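Local coordinates for NAD(P)-dependent oxidoreductase (Pseudomonas putida, PDB 7A3W), which acts as an NADPH-dependent imine reductase, probably a multifunctional one able to carry out both conjugate reduction and reductive amination, at residues Thr139-Gly144 and Thr174-Ala179; Val244-Gln249 and Tyr272-Gln277; Asp267-Tyr272 and Leu284-Leu289. All coordinates share one frame; numbering follows the deposited sequence.

Contact 1 of 3, residues Thr139-Gly144 and Thr174-Ala179; sequences TILYSG and TPTYLA
Strand 140-144 and helix 173-200 come closest at Leu-141 and Tyr-177, whose CA atoms are 7.3 Å apart, so a single leucine side chain can bridge the gap between the two backbones. It does so with one methyl group. Leu-141 has CG anti to its carbonyl carbon (chi1 -60°), and CD1 lies trans to CA (chi2 -174°), which stretches that methyl out to the helix surface. There CD1 settles against the root of Tyr-177, 3.9 Å from Tyr-177 CA and 4.1 Å from Tyr-177 CB. At its flank the same methyl comes within 4.3 Å of Thr-176 CG2. The contact is small, 109 Å² in all, but entirely buried and purely apolar.

Tyr-177 offers Leu-141 the base of its side chain, while the rest of the residue has other work: it belongs to the NADPH pocket, its hydroxyl is hydrogen-bonded to Thr-101 OG1, and its ring meets Tyr-181 edge-to-face. A polar tie lies nearby, where Ser-143 OG bonds to Cys-173 N and Asp-169 O and so joins the strand to the first turn of helix 173-200 and the loop before it.

In the fold, strand 140-144 runs antiparallel to strand 120-126 and parallel to strand 164-165, near one margin of the Rossmann-type sheet, while Pro-175 and Leu-178 pack against the second subunit, so the long helix lies between the nucleotide-binding sheet and the dimer partner.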
loop_
_atom_site.group_PDB
_atom_site.type_symbol
_atom_site.label_atom_id
_atom_site.label_comp_id
_atom_site.label_asym_id
_atom_site.label_seq_id
_atom_site.Cartn_x
_atom_site.Cartn_y
_atom_site.Cartn_z
ATOM N N THR B 139 9.235 -10.620 -9.706
ATOM C CA THR B 139 10.474 -10.581 -8.913
ATOM C C THR B 139 10.519 -11.756 -7.944
ATOM O O THR B 139 9.539 -11.993 -7.180
ATOM C CB THR B 139 10.623 -9.266 -8.146
ATOM O OG1 THR B 139 10.762 -8.225 -9.114
ATOM C CG2 THR B 139 11.810 -9.273 -7.208
ATOM N N ILE B 140 11.665 -12.425 -7.977
ATOM C CA ILE B 140 12.156 -13.260 -6.855
ATOM C C ILE B 140 13.438 -12.603 -6.344
ATOM O O ILE B 140 14.278 -12.144 -7.154
ATOM C CB ILE B 140 12.349 -14.721 -7.305
ATOM C CG1 ILE B 140 11.020 -15.283 -7.802
ATOM C CG2 ILE B 140 12.947 -15.565 -6.179
ATOM C CD1 ILE B 140 11.103 -16.672 -8.432
ATOM N N LEU B 141 13.533 -12.518 -5.029
ATOM C CA LEU B 141 14.722 -12.014 -4.324
ATOM C C LEU B 141 15.667 -13.190 -4.104
ATOM O O LEU B 141 15.161 -14.273 -3.756
ATOM C CB LEU B 141 14.256 -11.468 -2.971
ATOM C CG LEU B 141 13.240 -10.325 -3.005
ATOM C CD1 LEU B 141 13.016 -9.832 -1.582
ATOM C CD2 LEU B 141 13.700 -9.189 -3.922
ATOM N N TYR B 142 16.974 -12.957 -4.222
ATOM C CA TYR B 142 18.003 -13.991 -3.970
ATOM C C TYR B 142 19.142 -13.394 -3.153
ATOM O O TYR B 142 19.494 -12.199 -3.370
ATOM C CB TYR B 142 18.572 -14.535 -5.275
ATOM C CG TYR B 142 17.570 -15.164 -6.204
ATOM C CD1 TYR B 142 17.224 -16.500 -6.091
ATOM C CD2 TYR B 142 16.977 -14.424 -7.211
ATOM C CE1 TYR B 142 16.316 -17.082 -6.955
ATOM C CE2 TYR B 142 16.088 -14.999 -8.105
ATOM C CZ TYR B 142 15.741 -16.335 -7.966
ATOM O OH TYR B 142 14.821 -16.905 -8.790
ATOM N N SER B 143 19.731 -14.223 -2.303
ATOM C CA SER B 143 20.992 -13.906 -1.600
ATOM C C SER B 143 21.764 -15.191 -1.335
ATOM O O SER B 143 21.150 -16.262 -1.207
ATOM C CB SER B 143 20.762 -13.110 -0.339
ATOM O OG SER B 143 20.243 -13.936 0.702
ATOM N N GLY B 144 23.094 -15.092 -1.303
ATOM C CA GLY B 144 23.960 -16.246 -1.015
ATOM C C GLY B 144 25.003 -16.365 -2.103
ATOM O O GLY B 144 25.399 -15.342 -2.667
ATOM N N THR B 174 16.151 -12.807 3.662
ATOM C CA THR B 174 15.010 -12.996 4.602
ATOM C C THR B 174 14.541 -11.667 5.208
ATOM O O THR B 174 13.342 -11.400 5.216
ATOM C CB THR B 174 15.316 -14.080 5.644
ATOM O OG1 THR B 174 15.112 -15.300 4.941
ATOM C CG2 THR B 174 14.399 -14.045 6.847
ATOM N N PRO B 175 15.385 -10.825 5.846
ATOM C CA PRO B 175 14.851 -9.627 6.499
ATOM C C PRO B 175 14.181 -8.667 5.515
ATOM O O PRO B 175 13.150 -8.103 5.824
ATOM C CB PRO B 175 16.073 -9.026 7.212
ATOM C CG PRO B 175 17.000 -10.215 7.381
ATOM C CD PRO B 175 16.830 -11.007 6.101
ATOM N N THR B 176 14.767 -8.511 4.331
ATOM C CA THR B 176 14.222 -7.654 3.259
ATOM C C THR B 176 12.890 -8.226 2.777
ATOM O O THR B 176 11.918 -7.471 2.671
ATOM C CB THR B 176 15.269 -7.503 2.158
ATOM O OG1 THR B 176 16.319 -6.723 2.739
ATOM C CG2 THR B 176 14.746 -6.844 0.897
ATOM N N TYR B 177 12.860 -9.521 2.489
ATOM C CA TYR B 177 11.653 -10.282 2.070
ATOM C C TYR B 177 10.549 -10.071 3.094
ATOM O O TYR B 177 9.430 -9.696 2.725
ATOM C CB TYR B 177 12.040 -11.754 1.923
ATOM C CG TYR B 177 10.947 -12.776 1.795
ATOM C CD1 TYR B 177 10.348 -13.019 0.567
ATOM C CD2 TYR B 177 10.578 -13.581 2.866
ATOM C CE1 TYR B 177 9.401 -14.015 0.399
ATOM C CE2 TYR B 177 9.595 -14.555 2.725
ATOM C CZ TYR B 177 9.027 -14.794 1.479
ATOM O OH TYR B 177 8.088 -15.770 1.281
ATOM N N LEU B 178 10.860 -10.262 4.371
ATOM C CA LEU B 178 9.823 -10.131 5.410
ATOM C C LEU B 178 9.375 -8.665 5.556
ATOM O O LEU B 178 8.148 -8.424 5.755
ATOM C CB LEU B 178 10.366 -10.711 6.709
ATOM C CG LEU B 178 10.676 -12.211 6.734
ATOM C CD1 LEU B 178 11.253 -12.583 8.101
ATOM C CD2 LEU B 178 9.462 -13.070 6.441
ATOM N N ALA B 179 10.286 -7.705 5.402
ATOM C CA ALA B 179 9.981 -6.256 5.498
ATOM C C ALA B 179 9.047 -5.865 4.340
ATOM O O ALA B 179 8.057 -5.175 4.568
ATOM C CB ALA B 179 11.255 -5.441 5.492
#

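Contact 2 of 3, residues Val244-Gln249 and Tyr272-Gln277; sequences VHVAGQ and YCRMAQ. With NDP (NADPH dihydro-nicotinamide-adenine-dinucleotide phosphate), chain C.
Val-246 carries this contact, with about half of the 191 Å² buried between helices 242-258 and 264-278, and it reaches Cys-273, Gln-277 and Arg-274 alike. The segment axes approach to 10.2 Å and run roughly antiparallel, 146° between their directions, with Val-246 and Cys-273 nearest in register. The two methyls of the valine divide the work. CG2 presses on Cys-273 CB at 3.4 Å, tighter than a usual carbon-carbon contact, and lies 4.1 Å from the sulfur SG. CG1, anti to the backbone N (chi1 168°), turns instead to the Arg-274 guanidinium and stands 3.7 Å from NH1.

Gln-277 comes at the valine from the opposing helix, its chain extended beyond CG so that the amide meets the valine from the opposite direction, nearest to CG2: NE2 is 3.7 Å from Val-246 CG2 and 3.9 Å from Val-246 CB. The polar ends around the valine find their partners on its own helix. Gln-277 NE2 is hydrogen-bonded to Asp-243 OD1, and Arg-274 NH2 forms a salt bridge with Glu-250. Those two acidic residues lie on either side of Val-246 in sequence, so an apolar valine is flanked by two polar links between the same helices.

Helix 242-258 also faces the cofactor: Val-244 points away from this packing, with CG2 3.4 Å from O2A of the NADPH diphosphate and CG1 3.7 Å from O2N. That NADPH is hydrogen-bonded to residues of the second subunit, Ala-18 and Ser-40 among them. Around the pair, Ile-286 in the loop before helix 289-293 touches both His-245 and Cys-273, while helix 289-293 packs on Tyr-272 and Ala-276, on the flank of helix 264-278.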
loop_
_atom_site.group_PDB
_atom_site.type_symbol
_atom_site.label_atom_id
_atom_site.label_comp_id
_atom_site.label_asym_id
_atom_site.label_seq_id
_atom_site.Cartn_x
_atom_site.Cartn_y
_atom_site.Cartn_z
ATOM N N VAL B 244 -1.902 17.621 11.695
ATOM C CA VAL B 244 -3.011 17.717 10.709
ATOM C C VAL B 244 -3.354 16.302 10.213
ATOM O O VAL B 244 -4.565 15.987 10.096
ATOM C CB VAL B 244 -2.654 18.729 9.606
ATOM C CG1 VAL B 244 -3.585 18.647 8.417
ATOM C CG2 VAL B 244 -2.624 20.150 10.181
ATOM N N HIS B 245 -2.361 15.436 9.991
ATOM C CA HIS B 245 -2.591 14.007 9.664
ATOM C C HIS B 245 -3.457 13.370 10.759
ATOM O O HIS B 245 -4.423 12.654 10.438
ATOM C CB HIS B 245 -1.278 13.227 9.533
ATOM C CG HIS B 245 -0.596 13.397 8.215
ATOM N ND1 HIS B 245 0.296 14.403 7.971
ATOM C CD2 HIS B 245 -0.641 12.651 7.094
ATOM C CE1 HIS B 245 0.747 14.313 6.722
ATOM N NE2 HIS B 245 0.204 13.234 6.175
ATOM N N VAL B 246 -3.164 13.673 12.016
ATOM C CA VAL B 246 -3.914 13.028 13.125
ATOM C C VAL B 246 -5.362 13.535 13.077
ATOM O O VAL B 246 -6.303 12.706 13.175
ATOM C CB VAL B 246 -3.236 13.284 14.482
ATOM C CG1 VAL B 246 -4.148 12.892 15.638
ATOM C CG2 VAL B 246 -1.951 12.492 14.593
ATOM N N ALA B 247 -5.558 14.850 12.953
ATOM C CA ALA B 247 -6.909 15.449 12.987
ATOM C C ALA B 247 -7.732 14.832 11.860
ATOM O O ALA B 247 -8.874 14.522 12.074
ATOM C CB ALA B 247 -6.841 16.946 12.876
ATOM N N GLY B 248 -7.146 14.693 10.675
ATOM C CA GLY B 248 -7.827 14.084 9.518
ATOM C C GLY B 248 -8.155 12.620 9.756
ATOM O O GLY B 248 -9.288 12.213 9.472
ATOM N N GLN B 249 -7.209 11.826 10.257
ATOM C CA GLN B 249 -7.437 10.367 10.391
ATOM C C GLN B 249 -8.394 10.102 11.557
ATOM O O GLN B 249 -8.982 9.022 11.567
ATOM C CB GLN B 249 -6.142 9.562 10.512
ATOM C CG GLN B 249 -6.247 8.220 9.814
ATOM C CD GLN B 249 -6.275 8.302 8.306
ATOM O OE1 GLN B 249 -6.140 9.372 7.724
ATOM N NE2 GLN B 249 -6.422 7.154 7.661
ATOM N N TYR B 272 1.144 5.245 15.511
ATOM C CA TYR B 272 2.477 5.690 15.057
ATOM C C TYR B 272 2.507 7.224 15.026
ATOM O O TYR B 272 3.518 7.833 15.434
ATOM C CB TYR B 272 2.819 5.067 13.711
ATOM C CG TYR B 272 2.952 3.565 13.737
ATOM C CD1 TYR B 272 3.139 2.878 14.924
ATOM C CD2 TYR B 272 2.964 2.833 12.557
ATOM C CE1 TYR B 272 3.300 1.506 14.947
ATOM C CE2 TYR B 272 3.138 1.456 12.564
ATOM C CZ TYR B 272 3.300 0.788 13.770
ATOM O OH TYR B 272 3.467 -0.567 13.839
ATOM N N CYS B 273 1.428 7.842 14.552
ATOM C CA CYS B 273 1.249 9.307 14.613
ATOM C C CYS B 273 1.413 9.789 16.053
ATOM O O CYS B 273 2.125 10.766 16.256
ATOM C CB CYS B 273 -0.103 9.727 14.082
ATOM S SG CYS B 273 -0.190 9.593 12.275
ATOM N N ARG B 274 0.761 9.123 17.004
ATOM C CA ARG B 274 0.771 9.565 18.424
ATOM C C ARG B 274 2.175 9.373 19.003
ATOM O O ARG B 274 2.632 10.259 19.727
ATOM C CB ARG B 274 -0.353 8.876 19.197
ATOM C CG ARG B 274 -1.726 9.402 18.807
ATOM C CD ARG B 274 -2.813 8.907 19.725
ATOM N NE ARG B 274 -4.078 8.776 19.017
ATOM C CZ ARG B 274 -4.808 9.791 18.589
ATOM N NH1 ARG B 274 -4.404 11.036 18.785
ATOM N NH2 ARG B 274 -5.956 9.558 17.983
ATOM N N MET B 275 2.871 8.306 18.637
ATOM C CA MET B 275 4.317 8.128 18.957
ATOM C C MET B 275 5.081 9.387 18.559
ATOM O O MET B 275 5.852 9.891 19.371
ATOM C CB MET B 275 4.947 6.971 18.187
ATOM C CG MET B 275 4.926 5.652 18.890
ATOM S SD MET B 275 5.532 4.371 17.753
ATOM C CE MET B 275 4.488 3.054 18.365
ATOM N N ALA B 276 4.894 9.860 17.324
ATOM C CA ALA B 276 5.603 11.032 16.785
ATOM C C ALA B 276 5.211 12.289 17.570
ATOM O O ALA B 276 6.120 13.063 17.947
ATOM C CB ALA B 276 5.350 11.158 15.302
ATOM N N GLN B 277 3.923 12.481 17.850
ATOM C CA GLN B 277 3.447 13.673 18.613
ATOM C C GLN B 277 4.095 13.677 20.009
ATOM O O GLN B 277 4.599 14.747 20.435
ATOM C CB GLN B 277 1.928 13.679 18.741
ATOM C CG GLN B 277 1.186 13.912 17.427
ATOM C CD GLN B 277 -0.305 13.938 17.654
ATOM O OE1 GLN B 277 -0.868 13.054 18.291
ATOM N NE2 GLN B 277 -0.961 14.959 17.141
HETATM P PA NDP C . -2.976 23.835 8.410
HETATM O O1A NDP C . -1.737 24.237 7.684
HETATM O O2A NDP C . -2.986 23.528 9.893
HETATM O O5B NDP C . -4.006 25.027 8.188
HETATM C C5B NDP C . -5.242 25.070 8.930
HETATM C C4B NDP C . -6.008 26.294 8.510
HETATM O O4B NDP C . -7.257 26.344 9.256
HETATM C C3B NDP C . -5.310 27.638 8.771
HETATM O O3B NDP C . -5.659 28.614 7.798
HETATM C C2B NDP C . -5.920 28.025 10.108
HETATM O O2B NDP C . -5.867 29.426 10.347
HETATM C C1B NDP C . -7.357 27.597 9.858
HETATM N N9A NDP C . -8.163 27.515 11.069
HETATM C C8A NDP C . -8.020 26.718 12.172
HETATM N N7A NDP C . -8.910 26.960 13.103
HETATM C C5A NDP C . -9.698 27.960 12.566
HETATM C C6A NDP C . -10.823 28.649 13.046
HETATM N N6A NDP C . -11.370 28.428 14.240
HETATM N N1A NDP C . -11.367 29.588 12.234
HETATM C C2A NDP C . -10.827 29.812 11.029
HETATM N N3A NDP C . -9.757 29.239 10.483
HETATM C C4A NDP C . -9.242 28.312 11.310
HETATM O O3 NDP C . -3.742 22.675 7.629
HETATM P PN NDP C . -3.636 22.174 6.105
HETATM O O1N NDP C . -3.598 23.326 5.164
HETATM O O2N NDP C . -2.529 21.201 6.031
HETATM O O5D NDP C . -4.994 21.354 5.962
HETATM C C5D NDP C . -6.232 22.050 5.732
HETATM C C4D NDP C . -7.302 21.049 5.421
HETATM O O4D NDP C . -7.005 20.427 4.150
HETATM C C3D NDP C . -7.510 19.913 6.435
HETATM O O3D NDP C . -8.892 19.631 6.532
HETATM C C2D NDP C . -6.724 18.754 5.824
HETATM O O2D NDP C . -7.139 17.451 6.253
HETATM C C1D NDP C . -6.977 19.018 4.339
HETATM N N1N NDP C . -5.902 18.422 3.500
HETATM C C2N NDP C . -4.587 18.807 3.620
HETATM C C3N NDP C . -3.585 18.179 2.901
HETATM C C7N NDP C . -2.124 18.536 3.040
HETATM O O7N NDP C . -1.313 17.817 2.439
HETATM N N7N NDP C . -1.727 19.560 3.807
HETATM C C4N NDP C . -3.965 17.121 1.931
HETATM C C5N NDP C . -5.399 16.969 1.737
HETATM C C6N NDP C . -6.252 17.426 2.621
HETATM P P2B NDP C . -4.538 29.974 11.150
HETATM O O1X NDP C . -4.954 31.285 11.778
HETATM O O2X NDP C . -4.173 28.946 12.174
HETATM O O3X NDP C . -3.512 30.143 10.035
#

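Contact 3 of 3, residues Asp267-Tyr272 and Leu284-Leu289; sequences DAYLSY and LDIASL
Apolar packing joins the two segments, with Leu-289 set against Tyr-272 and Tyr-269, and Ile-286 against Tyr-269. Leu-289 CD2 lies 3.9 Å from Tyr-272 CB and, more loosely, 4.3 Å from Tyr-269 CE1, filling the angle between two side chains one helical turn apart. Its CG rests 3.7 Å from the carbonyl oxygen of Tyr-272, so the leucine covers backbone as well as side chain. Tyr-269 has CG anti to its backbone N (chi1 164°), which sends the ring out toward the loop, and its CE1 makes the apolar pair with Ile-286 CD1 at 4.2 Å. The hydroxyl oxygen OH comes closer to that methyl, a van der Waals contact of 3.6 Å between OH and CD1, the two side chains arriving from opposite directions. An alanine in place of Leu-289 is likely to leave a gap beside Tyr-272 CB and Tyr-269 CE1, with the Tyr-272 CB and carbonyl losing their apolar cover.

Hydrogen bonds act within each segment rather than between them. Asp-285 OD2 accepts from Ala-287 N at 2.9 Å, an Asx turn, and the carbonyl O of Asp-285 takes both Ser-288 N and Ser-288 OG, the hydroxyl 2.7 Å away and nearly along the C=O axis. These bonds fix the loop that presents Ile-286 and Leu-289. On the helix, Ser-271 OG donates to Ala-268 O at 2.6 Å, and that same oxygen lies over one face of the Tyr-272 ring.

The outer ends belong to the dimer: Tyr-272 OH bonds to Glu-193 of the second subunit, whose Phe-185 stacks on Tyr-269. The Asx turn and the start of the short helix 289-293 thus pack on helix 264-278 within the C-terminal reductive aminase-like domain, on a face that meets the second subunit.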
loop_
_atom_site.group_PDB
_atom_site.type_symbol
_atom_site.label_atom_id
_atom_site.label_comp_id
_atom_site.label_asym_id
_atom_site.label_seq_id
_atom_site.Cartn_x
_atom_site.Cartn_y
_atom_site.Cartn_z
ATOM N N ASP B 267 -6.180 2.261 13.352
ATOM C CA ASP B 267 -5.695 2.333 14.757
ATOM C C ASP B 267 -4.165 2.244 14.784
ATOM O O ASP B 267 -3.515 3.004 15.555
ATOM C CB ASP B 267 -6.280 1.225 15.621
ATOM C CG ASP B 267 -7.758 1.379 15.896
ATOM O OD1 ASP B 267 -8.292 2.476 15.711
ATOM O OD2 ASP B 267 -8.353 0.387 16.311
ATOM N N ALA B 268 -3.588 1.369 13.963
ATOM C CA ALA B 268 -2.119 1.177 13.894
ATOM C C ALA B 268 -1.450 2.472 13.422
ATOM O O ALA B 268 -0.508 2.950 14.069
ATOM C CB ALA B 268 -1.798 -0.006 13.010
ATOM N N TYR B 269 -1.905 3.043 12.318
ATOM C CA TYR B 269 -1.327 4.300 11.788
ATOM C C TYR B 269 -1.461 5.412 12.833
ATOM O O TYR B 269 -0.500 6.145 13.067
ATOM C CB TYR B 269 -2.014 4.675 10.482
ATOM C CG TYR B 269 -1.782 6.094 10.049
ATOM C CD1 TYR B 269 -0.576 6.513 9.495
ATOM C CD2 TYR B 269 -2.788 7.026 10.187
ATOM C CE1 TYR B 269 -0.394 7.820 9.086
ATOM C CE2 TYR B 269 -2.625 8.333 9.784
ATOM C CZ TYR B 269 -1.437 8.724 9.203
ATOM O OH TYR B 269 -1.312 10.025 8.814
ATOM N N LEU B 270 -2.619 5.531 13.481
ATOM C CA LEU B 270 -2.825 6.619 14.479
ATOM C C LEU B 270 -1.859 6.425 15.649
ATOM O O LEU B 270 -1.347 7.446 16.146
ATOM C CB LEU B 270 -4.283 6.662 14.937
ATOM C CG LEU B 270 -5.200 7.512 14.065
ATOM C CD1 LEU B 270 -6.652 7.326 14.481
ATOM C CD2 LEU B 270 -4.797 8.981 14.119
ATOM N N SER B 271 -1.601 5.182 16.058
ATOM C CA SER B 271 -0.654 4.889 17.163
ATOM C C SER B 271 0.741 5.382 16.775
ATOM O O SER B 271 1.448 5.917 17.637
ATOM C CB SER B 271 -0.656 3.421 17.552
ATOM O OG SER B 271 0.073 2.630 16.623
ATOM N N TYR B 272 1.144 5.245 15.511
ATOM C CA TYR B 272 2.477 5.690 15.057
ATOM C C TYR B 272 2.507 7.224 15.026
ATOM O O TYR B 272 3.518 7.833 15.434
ATOM C CB TYR B 272 2.819 5.067 13.711
ATOM C CG TYR B 272 2.952 3.565 13.737
ATOM C CD1 TYR B 272 3.139 2.878 14.924
ATOM C CD2 TYR B 272 2.964 2.833 12.557
ATOM C CE1 TYR B 272 3.300 1.506 14.947
ATOM C CE2 TYR B 272 3.138 1.456 12.564
ATOM C CZ TYR B 272 3.300 0.788 13.770
ATOM O OH TYR B 272 3.467 -0.567 13.839
ATOM N N LEU B 284 6.058 18.396 12.310
ATOM C CA LEU B 284 6.982 17.868 11.274
ATOM C C LEU B 284 6.216 17.083 10.220
ATOM O O LEU B 284 5.064 16.693 10.460
ATOM C CB LEU B 284 8.038 16.964 11.916
ATOM C CG LEU B 284 8.906 17.622 12.991
ATOM C CD1 LEU B 284 9.969 16.649 13.468
ATOM C CD2 LEU B 284 9.530 18.912 12.486
ATOM N N ASP B 285 6.889 16.836 9.096
ATOM C CA ASP B 285 6.422 15.954 8.003
ATOM C C ASP B 285 6.105 14.560 8.558
ATOM O O ASP B 285 6.731 14.111 9.547
ATOM C CB ASP B 285 7.477 15.845 6.908
ATOM C CG ASP B 285 6.961 15.210 5.629
ATOM O OD1 ASP B 285 6.364 15.951 4.814
ATOM O OD2 ASP B 285 7.159 13.979 5.462
ATOM N N ILE B 286 5.188 13.873 7.894
ATOM C CA ILE B 286 4.725 12.515 8.275
ATOM C C ILE B 286 5.891 11.525 8.190
ATOM O O ILE B 286 5.837 10.540 8.920
ATOM C CB ILE B 286 3.506 12.090 7.423
ATOM C CG1 ILE B 286 2.790 10.886 8.051
ATOM C CG2 ILE B 286 3.878 11.864 5.955
ATOM C CD1 ILE B 286 2.065 11.226 9.318
ATOM N N ALA B 287 6.915 11.788 7.379
ATOM C CA ALA B 287 8.115 10.923 7.303
ATOM C C ALA B 287 8.758 10.784 8.696
ATOM O O ALA B 287 9.371 9.757 8.947
ATOM C CB ALA B 287 9.078 11.439 6.264
ATOM N N SER B 288 8.585 11.753 9.594
ATOM C CA SER B 288 9.188 11.736 10.954
ATOM C C SER B 288 8.706 10.509 11.743
ATOM O O SER B 288 9.331 10.190 12.757
ATOM C CB SER B 288 8.891 13.020 11.680
ATOM O OG SER B 288 7.513 13.130 11.989
ATOM N N LEU B 289 7.604 9.869 11.336
ATOM C CA LEU B 289 7.111 8.652 12.034
ATOM C C LEU B 289 8.211 7.576 12.023
ATOM O O LEU B 289 8.309 6.848 13.000
ATOM C CB LEU B 289 5.855 8.112 11.356
ATOM C CG LEU B 289 4.527 8.535 11.968
ATOM C CD1 LEU B 289 4.406 10.046 12.072
ATOM C CD2 LEU B 289 3.397 7.960 11.140
#

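Contacts 2 and 3 form one continuous block, their centres 5 Å apart: they share helix 264-278 and Tyr-272, and His-245 CD2 packs 3.2 Å from Tyr-269 OH. Contact 1 stands apart, its centre 31 Å from that of contact 2 and 26 Å from that of contact 3, with nearest atoms about 11 Å away. The cofactor relates them through the dimer. Contact 1 borders the NADPH touched by Tyr-177, whereas contact 2 meets, through Val-244, an NADPH gripped by the second subunit; the side chain of Ile-286 in contact 3 lies about 9 Å from a bound NADPH. The pocket at Val-244 is therefore built from both chains, and the other copy probably is too.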